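Local coordinates for SIRV coat protein (Sulfolobus islandicus rudivirus 1 variant YNP, PDB 3F2E) that probably forms part of the virion coat of a rod-shaped archaeal virus, its C-terminal domain folding as a four-helix bundle, at residues 58-63 with 84-89. Numbering follows the deposited sequence. Where two conformers were deposited one is given.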
ATOM      1  N   GLY A  58       0.153  -6.788   8.470  1.00 12.55           N
ATOM      2  CA  GLY A  58      -1.144  -7.459   8.502  1.00 12.52           C
ATOM      3  C   GLY A  58      -1.929  -7.255   7.215  1.00 13.67           C
ATOM      4  O   GLY A  58      -2.474  -8.210   6.653  1.00 15.35           O
ATOM      5  N   LEU A  59      -1.974  -6.011   6.740  1.00 11.79           N
ATOM      6  CA  LEU A  59      -2.690  -5.691   5.504  1.00 11.47           C
ATOM      7  C   LEU A  59      -2.078  -6.432   4.315  1.00 14.59           C
ATOM      8  O   LEU A  59      -2.803  -6.945   3.461  1.00 12.88           O
ATOM      9  CB  LEU A  59      -2.685  -4.180   5.241  1.00 13.78           C
ATOM     10  CG  LEU A  59      -3.528  -3.299   6.170  1.00 13.74           C
ATOM     11  CD1 LEU A  59      -3.228  -1.832   5.936  1.00 16.43           C
ATOM     12  CD2 LEU A  59      -5.021  -3.593   5.993  1.00 16.36           C
ATOM     13  N   LYS A  60      -0.746  -6.477   4.251  1.00 13.44           N
ATOM     14  CA  LYS A  60      -0.067  -7.186   3.158  1.00 11.22           C
ATOM     15  C   LYS A  60      -0.505  -8.646   3.122  1.00 14.06           C
ATOM     16  O   LYS A  60      -0.955  -9.155   2.090  1.00 14.25           O
ATOM     17  CB  LYS A  60       1.454  -7.105   3.304  1.00 12.35           C
ATOM     18  CG  LYS A  60       2.065  -5.755   2.914  1.00 13.00           C
ATOM     19  CD  LYS A  60       3.557  -5.742   3.206  1.00 14.07           C
ATOM     20  CE  LYS A  60       4.230  -4.471   2.703  1.00 14.29           C
ATOM     21  NZ  LYS A  60       5.677  -4.466   3.115  1.00 13.04           N
ATOM     22  N   ALA A  61      -0.380  -9.317   4.264  1.00 13.14           N
ATOM     23  CA  ALA A  61      -0.759 -10.718   4.355  1.00 14.96           C
ATOM     24  C   ALA A  61      -2.233 -10.927   3.977  1.00 13.94           C
ATOM     25  O   ALA A  61      -2.560 -11.855   3.235  1.00 15.60           O
ATOM     26  CB  ALA A  61      -0.474 -11.251   5.758  1.00 15.56           C
ATOM     27  N   TYR A  62      -3.114 -10.064   4.482  1.00 14.54           N
ATOM     28  CA  TYR A  62      -4.537 -10.178   4.177  1.00 14.10           C
ATOM     29  C   TYR A  62      -4.842  -9.993   2.688  1.00 16.33           C
ATOM     30  O   TYR A  62      -5.619 -10.756   2.112  1.00 16.83           O
ATOM     31  CB  TYR A  62      -5.383  -9.203   5.006  1.00 12.65           C
ATOM     32  CG  TYR A  62      -6.861  -9.493   4.865  1.00 14.56           C
ATOM     33  CD1 TYR A  62      -7.616  -8.885   3.860  1.00 17.25           C
ATOM     34  CD2 TYR A  62      -7.495 -10.392   5.716  1.00 17.80           C
ATOM     35  CE1 TYR A  62      -8.971  -9.161   3.715  1.00 21.82           C
ATOM     36  CE2 TYR A  62      -8.849 -10.682   5.576  1.00 17.25           C
ATOM     37  CZ  TYR A  62      -9.579 -10.058   4.577  1.00 24.06           C
ATOM     38  OH  TYR A  62     -10.925 -10.336   4.443  1.00 27.77           O
ATOM     39  N   TYR A  63      -4.235  -8.981   2.070  1.00 13.46           N
ATOM     40  CA  TYR A  63      -4.516  -8.692   0.666  1.00 14.10           C
ATOM     41  C   TYR A  63      -3.972  -9.791  -0.250  1.00 18.50           C
ATOM     42  O   TYR A  63      -4.593 -10.141  -1.258  1.00 16.25           O
ATOM     43  CB  TYR A  63      -4.021  -7.290   0.269  1.00 11.94           C
ATOM     44  CG  TYR A  63      -5.034  -6.197   0.555  1.00 12.82           C
ATOM     45  CD1 TYR A  63      -5.678  -5.526  -0.483  1.00 15.38           C
ATOM     46  CD2 TYR A  63      -5.370  -5.856   1.862  1.00 13.95           C
ATOM     47  CE1 TYR A  63      -6.617  -4.536  -0.222  1.00 17.31           C
ATOM     48  CE2 TYR A  63      -6.305  -4.867   2.128  1.00 16.14           C
ATOM     49  CZ  TYR A  63      -6.927  -4.215   1.085  1.00 18.38           C
ATOM     50  OH  TYR A  63      -7.863  -3.239   1.353  1.00 18.96           O
ATOM     51  N   SER A  84       9.216   3.803   2.588  0.75 16.25           N
ATOM     52  CA  SER A  84       9.884   2.514   2.796  0.75 16.99           C
ATOM     53  C   SER A  84       8.972   1.381   2.324  0.75 14.46           C
ATOM     54  O   SER A  84       7.767   1.433   2.553  0.75 16.29           O
ATOM     55  CB  SER A  84      10.208   2.319   4.284  0.75 16.93           C
ATOM     56  OG  SER A  84      10.556   0.971   4.576  0.75 15.99           O
ATOM     57  N   PRO A  85       9.539   0.366   1.650  1.00 15.05           N
ATOM     58  CA  PRO A  85       8.742  -0.763   1.150  1.00 15.56           C
ATOM     59  C   PRO A  85       8.148  -1.582   2.283  1.00 18.39           C
ATOM     60  O   PRO A  85       7.155  -2.290   2.080  1.00 17.55           O
ATOM     61  CB  PRO A  85       9.777  -1.608   0.398  1.00 20.32           C
ATOM     62  CG  PRO A  85      11.092  -1.212   1.019  1.00 24.62           C
ATOM     63  CD  PRO A  85      10.945   0.255   1.231  1.00 20.70           C
ATOM     64  N   THR A  86       8.759  -1.494   3.463  1.00 17.05           N
ATOM     65  CA  THR A  86       8.316  -2.292   4.604  1.00 19.58           C
ATOM     66  C   THR A  86       7.701  -1.425   5.701  1.00 21.99           C
ATOM     67  O   THR A  86       7.403  -1.914   6.795  1.00 23.58           O
ATOM     68  CB  THR A  86       9.453  -3.177   5.167  1.00 17.46           C
ATOM     69  OG1 THR A  86      10.685  -2.438   5.185  1.00 22.95           O
ATOM     70  CG2 THR A  86       9.626  -4.424   4.299  1.00 24.23           C
ATOM     71  N   GLY A  87       7.520  -0.139   5.398  1.00 20.02           N
ATOM     72  CA  GLY A  87       6.788   0.779   6.259  1.00 18.51           C
ATOM     73  C   GLY A  87       7.539   1.464   7.397  1.00 18.95           C
ATOM     74  O   GLY A  87       6.915   2.054   8.280  1.00 17.98           O
ATOM     75  N   TYR A  88       8.868   1.398   7.384  1.00 17.31           N
ATOM     76  CA  TYR A  88       9.652   2.128   8.375  1.00 18.06           C
ATOM     77  C   TYR A  88       9.522   3.632   8.167  1.00 17.22           C
ATOM     78  O   TYR A  88       9.792   4.144   7.080  1.00 18.13           O
ATOM     79  CB  TYR A  88      11.133   1.749   8.318  1.00 16.36           C
ATOM     80  CG  TYR A  88      11.987   2.649   9.188  1.00 17.97           C
ATOM     81  CD1 TYR A  88      11.975   2.520  10.572  1.00 16.52           C
ATOM     82  CD2 TYR A  88      12.781   3.640   8.628  1.00 24.01           C
ATOM     83  CE1 TYR A  88      12.748   3.339  11.374  1.00 18.09           C
ATOM     84  CE2 TYR A  88      13.554   4.472   9.422  1.00 27.74           C
ATOM     85  CZ  TYR A  88      13.534   4.315  10.795  1.00 24.97           C
ATOM     86  OH  TYR A  88      14.301   5.140  11.585  1.00 26.84           O
ATOM     87  N   VAL A  89       9.109   4.327   9.221  1.00 15.68           N
ATOM     88  CA  VAL A  89       9.013   5.778   9.224  1.00 18.70           C
ATOM     89  C   VAL A  89       9.607   6.274  10.537  1.00 21.73           C
ATOM     90  O   VAL A  89       9.238   5.794  11.610  1.00 20.83           O
ATOM     91  CB  VAL A  89       7.548   6.244   9.122  1.00 21.70           C
ATOM     92  CG1 VAL A  89       7.457   7.759   9.230  1.00 25.25           C
ATOM     93  CG2 VAL A  89       6.916   5.742   7.822  1.00 19.96           C
TER
HETATM   94  O   HOH W   1       5.778  -4.061   5.932  1.00 23.66           O
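Lys60 of helix 50-67 reaches across to the turn at Pro85 and Thr86, which follows helix 71-82, and is the only residue of 58-63 that touches 84-89. The Lys60 chain runs out at full stretch: CG stands anti to the carbonyl carbon (chi1 -76°) and every later torsion is near 180°, which lets the amine bridge a backbone separation of 9.8 Å between the CA atoms of Lys60 and Thr86. On the way it passes Phe35 and Thr78. At its tip, Lys60 NZ donates to Pro85 O at 2.8 Å, lying in the carbonyl plane on a lone pair, with a C=O...N angle of 143°. Lys60 CE comes to 3.7 Å from the same Pro85 O. Lys60 NZ also lies 3.7 Å from Thr86 CA, with the methyl CG2 of Thr86 beside the amine in loose van der Waals contact. A bridging water accepts from Lys60 NZ at 2.8 Å and donates to Thr86 O, so successive carbonyls of the turn are tied to one amine, one directly and one through solvent. Leu59 and Tyr63, on the core-facing side of the helix, pack against helix 29-46. The receiving loop is a type I beta turn from Ser84 to Gly87, braced within by an ST turn in which Thr86 N donates to Ser84 OG at 3.2 Å; the turn closes at Gly87, whose positive phi by itself favours glycine. With 79 Å² buried and mostly exposed partners, this is a polar surface contact. Its chemistry implies that the Lys60 ammonium joins helix 50-67 to helix 71-82 through a salt bridge to Asp75 OD1, and to the chain after it through Pro85 O, its charge probably offset by Asp75.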